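Local coordinates for protein Mypaa.01249.c (Mycobacterium paratuberculosis, PDB 3RD5) that probably works as an oxidoreductase of the short-chain dehydrogenase/reductase family, although its substrate and physiological reaction are not known, at residues A[140-145]-A[263-268]. Numbering follows the deposited sequence.
Sequences MAHWPG and GRSRRA
His142 and Trp143, in the loop between strand 133-137 and helix 161-185 of this Rossmann-type SDR fold, meet Ser265 in the loop that leads into helix 271-285. The backbone N of Ser265 donates to His142 NE2 at 3.0 Å, almost in the imidazole plane. Because ND1 donates to Ser139 O, the ring is held through both nitrogens; chi1 of 87° swings its NE2 edge to the Ser265 amide. Next to it, the Trp143 indole lies flat along the chain at Arg264-Ser265: Ser265 CB sits over the six-membered ring, 4.0 Å from its centroid, a CH-pi contact, and Arg264 C rests above the same ring nearer its rim. Water 2 ties Trp143 NE1 to Gly263 O, while water 1 joins Trp143 O to Ser265 OG. That hydroxyl also accepts from Ala268 N at 3.0 Å, an ST motif just ahead of the 3-10 segment that begins at Arg267. The type I turn from His142 to Gly145 presents Gly145 O to Arg267 NE (2.9 Å) and NH1 (3.1 Å), NE near the carbonyl plane, NH1 well above it and less straight. Arg264 CB packs beside His142 NE2 (3.7 Å); its guanidinium salt-bridges Asp246. A neutral His142, protonated on ND1, would probably suit this pattern, and the doubly used Gly145 carbonyl probably helps offset the charge of Arg267, close to that of Arg146.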
ATOM      1  N   MET A 140      -8.454  -9.234  -2.420  1.00 13.16           N
ATOM      2  CA  MET A 140      -9.322 -10.028  -3.295  1.00 14.06           C
ATOM      3  C   MET A 140     -10.470  -9.209  -3.878  1.00 14.14           C
ATOM      4  O   MET A 140     -11.005  -9.551  -4.953  1.00 14.48           O
ATOM      5  CB  MET A 140      -9.887 -11.231  -2.535  1.00 16.54           C
ATOM      6  CG  MET A 140      -8.908 -12.312  -2.228  1.00 19.26           C
ATOM      7  SD  MET A 140      -8.240 -13.194  -3.591  1.00 20.96           S
ATOM      8  CE  MET A 140      -9.700 -14.112  -4.065  1.00 22.93           C
ATOM      9  N   ALA A 141     -10.874  -8.150  -3.197  1.00 14.05           N
ATOM     10  CA  ALA A 141     -11.909  -7.268  -3.705  1.00 13.11           C
ATOM     11  C   ALA A 141     -11.547  -6.595  -5.002  1.00 13.67           C
ATOM     12  O   ALA A 141     -12.432  -6.042  -5.670  1.00 13.82           O
ATOM     13  CB  ALA A 141     -12.302  -6.207  -2.648  1.00 14.54           C
ATOM     14  N   HIS A 142     -10.290  -6.664  -5.438  1.00 12.79           N
ATOM     15  CA  HIS A 142      -9.948  -6.106  -6.754  1.00 13.51           C
ATOM     16  C   HIS A 142     -10.651  -6.805  -7.909  1.00 13.45           C
ATOM     17  O   HIS A 142     -10.841  -6.178  -8.955  1.00 14.19           O
ATOM     18  CB  HIS A 142      -8.427  -6.091  -7.011  1.00 13.40           C
ATOM     19  CG  HIS A 142      -7.861  -7.360  -7.603  1.00 13.19           C
ATOM     20  ND1 HIS A 142      -7.355  -8.400  -6.840  1.00 12.79           N
ATOM     21  CD2 HIS A 142      -7.691  -7.731  -8.900  1.00 13.54           C
ATOM     22  CE1 HIS A 142      -6.881  -9.335  -7.649  1.00 12.63           C
ATOM     23  NE2 HIS A 142      -7.089  -8.966  -8.906  1.00 13.02           N
ATOM     24  N   TRP A 143     -11.003  -8.070  -7.724  1.00 14.41           N
ATOM     25  CA  TRP A 143     -11.490  -8.897  -8.853  1.00 14.67           C
ATOM     26  C   TRP A 143     -12.706  -8.307  -9.570  1.00 15.26           C
ATOM     27  O   TRP A 143     -12.695  -8.206 -10.795  1.00 16.92           O
ATOM     28  CB  TRP A 143     -11.693 -10.342  -8.388  1.00 15.41           C
ATOM     29  CG  TRP A 143     -10.444 -11.165  -8.321  1.00 14.84           C
ATOM     30  CD1 TRP A 143      -9.602 -11.331  -7.265  1.00 15.44           C
ATOM     31  CD2 TRP A 143      -9.897 -11.982  -9.395  1.00 16.95           C
ATOM     32  NE1 TRP A 143      -8.541 -12.170  -7.612  1.00 17.67           N
ATOM     33  CE2 TRP A 143      -8.724 -12.580  -8.902  1.00 18.09           C
ATOM     34  CE3 TRP A 143     -10.332 -12.290 -10.689  1.00 18.37           C
ATOM     35  CZ2 TRP A 143      -7.938 -13.452  -9.689  1.00 20.76           C
ATOM     36  CZ3 TRP A 143      -9.531 -13.167 -11.464  1.00 20.86           C
ATOM     37  CH2 TRP A 143      -8.376 -13.713 -10.946  1.00 22.38           C
ATOM     38  N   PRO A 144     -13.749  -7.871  -8.840  1.00 15.26           N
ATOM     39  CA  PRO A 144     -14.887  -7.227  -9.540  1.00 15.80           C
ATOM     40  C   PRO A 144     -14.696  -5.763  -9.859  1.00 15.85           C
ATOM     41  O   PRO A 144     -15.617  -5.118 -10.417  1.00 18.21           O
ATOM     42  CB  PRO A 144     -16.046  -7.380  -8.563  1.00 16.49           C
ATOM     43  CG  PRO A 144     -15.364  -7.464  -7.191  1.00 16.22           C
ATOM     44  CD  PRO A 144     -14.100  -8.250  -7.455  1.00 15.08           C
ATOM     45  N   GLY A 145     -13.552  -5.207  -9.470  1.00 15.15           N
ATOM     46  CA  GLY A 145     -13.321  -3.779  -9.658  1.00 15.07           C
ATOM     47  C   GLY A 145     -13.165  -3.406 -11.128  1.00 14.95           C
ATOM     48  O   GLY A 145     -12.767  -4.204 -11.948  1.00 15.87           O
ATOM     49  N   GLY A 263      -2.040 -15.028  -8.521  1.00 16.08           N
ATOM     50  CA  GLY A 263      -2.579 -14.380  -9.709  1.00 15.59           C
ATOM     51  C   GLY A 263      -3.446 -13.181  -9.392  1.00 14.89           C
ATOM     52  O   GLY A 263      -3.632 -12.777  -8.238  1.00 15.78           O
ATOM     53  N   ARG A 264      -3.916 -12.558 -10.464  1.00 14.86           N
ATOM     54  CA  ARG A 264      -4.743 -11.358 -10.372  1.00 13.81           C
ATOM     55  C   ARG A 264      -5.724 -11.327 -11.570  1.00 13.99           C
ATOM     56  O   ARG A 264      -5.613 -12.121 -12.511  1.00 15.54           O
ATOM     57  CB  ARG A 264      -3.884 -10.085 -10.339  1.00 13.92           C
ATOM     58  CG  ARG A 264      -3.164  -9.790 -11.643  1.00 14.05           C
ATOM     59  CD  ARG A 264      -2.118  -8.696 -11.455  1.00 16.52           C
ATOM     60  NE  ARG A 264      -0.917  -9.288 -10.885  1.00 16.76           N
ATOM     61  CZ  ARG A 264       0.235  -8.630 -10.680  1.00 18.76           C
ATOM     62  NH1 ARG A 264       0.331  -7.340 -10.911  1.00 18.91           N
ATOM     63  NH2 ARG A 264       1.281  -9.340 -10.274  1.00 20.54           N
ATOM     64  N   SER A 265      -6.678 -10.405 -11.526  1.00 14.22           N
ATOM     65  CA  SER A 265      -7.728 -10.348 -12.521  1.00 14.42           C
ATOM     66  C   SER A 265      -7.217  -9.936 -13.908  1.00 14.28           C
ATOM     67  O   SER A 265      -6.141  -9.339 -14.058  1.00 15.18           O
ATOM     68  CB  SER A 265      -8.817  -9.363 -12.091  1.00 14.70           C
ATOM     69  OG  SER A 265      -8.364  -8.016 -12.249  1.00 13.93           O
ATOM     70  N   ARG A 266      -8.019 -10.242 -14.923  1.00 15.29           N
ATOM     71  CA  ARG A 266      -7.710  -9.850 -16.278  1.00 17.33           C
ATOM     72  C   ARG A 266      -7.602  -8.326 -16.376  1.00 15.92           C
ATOM     73  O   ARG A 266      -6.692  -7.801 -17.004  1.00 17.51           O
ATOM     74  CB  ARG A 266      -8.769 -10.380 -17.238  1.00 19.96           C
ATOM     75  CG  ARG A 266      -8.785 -11.890 -17.356  1.00 25.37           C
ATOM     76  CD  ARG A 266     -10.081 -12.313 -18.092  1.00 34.27           C
ATOM     77  NE  ARG A 266     -10.160 -13.761 -18.285  1.00 41.93           N
ATOM     78  CZ  ARG A 266     -11.289 -14.470 -18.370  1.00 48.20           C
ATOM     79  NH1 ARG A 266     -12.489 -13.885 -18.258  1.00 50.85           N
ATOM     80  NH2 ARG A 266     -11.220 -15.789 -18.559  1.00 50.30           N
ATOM     81  N   ARG A 267      -8.518  -7.604 -15.720  1.00 15.71           N
ATOM     82  CA  ARG A 267      -8.430  -6.139 -15.738  1.00 15.10           C
ATOM     83  C   ARG A 267      -7.176  -5.604 -15.061  1.00 15.39           C
ATOM     84  O   ARG A 267      -6.630  -4.581 -15.454  1.00 15.46           O
ATOM     85  CB  ARG A 267      -9.700  -5.510 -15.165  1.00 15.41           C
ATOM     86  CG  ARG A 267     -10.848  -5.668 -16.117  1.00 16.53           C
ATOM     87  CD  ARG A 267     -12.073  -4.839 -15.772  1.00 21.02           C
ATOM     88  NE  ARG A 267     -12.756  -5.307 -14.584  1.00 22.09           N
ATOM     89  CZ  ARG A 267     -13.714  -6.239 -14.537  1.00 22.26           C
ATOM     90  NH1 ARG A 267     -14.308  -6.512 -13.374  1.00 22.35           N
ATOM     91  NH2 ARG A 267     -14.125  -6.891 -15.625  1.00 24.20           N
ATOM     92  N   ALA A 268      -6.686  -6.291 -14.033  1.00 13.85           N
ATOM     93  CA  ALA A 268      -5.415  -5.892 -13.421  1.00 13.61           C
ATOM     94  C   ALA A 268      -4.210  -6.111 -14.320  1.00 14.70           C
ATOM     95  O   ALA A 268      -3.155  -5.523 -14.062  1.00 16.56           O
ATOM     96  CB  ALA A 268      -5.212  -6.647 -12.062  1.00 14.09           C
TER
HETATM   97  O   HOH W   1     -10.657  -6.601 -11.897  1.00 17.68           O
HETATM   98  O   HOH W   2      -5.704 -12.724  -6.450  1.00 20.20           O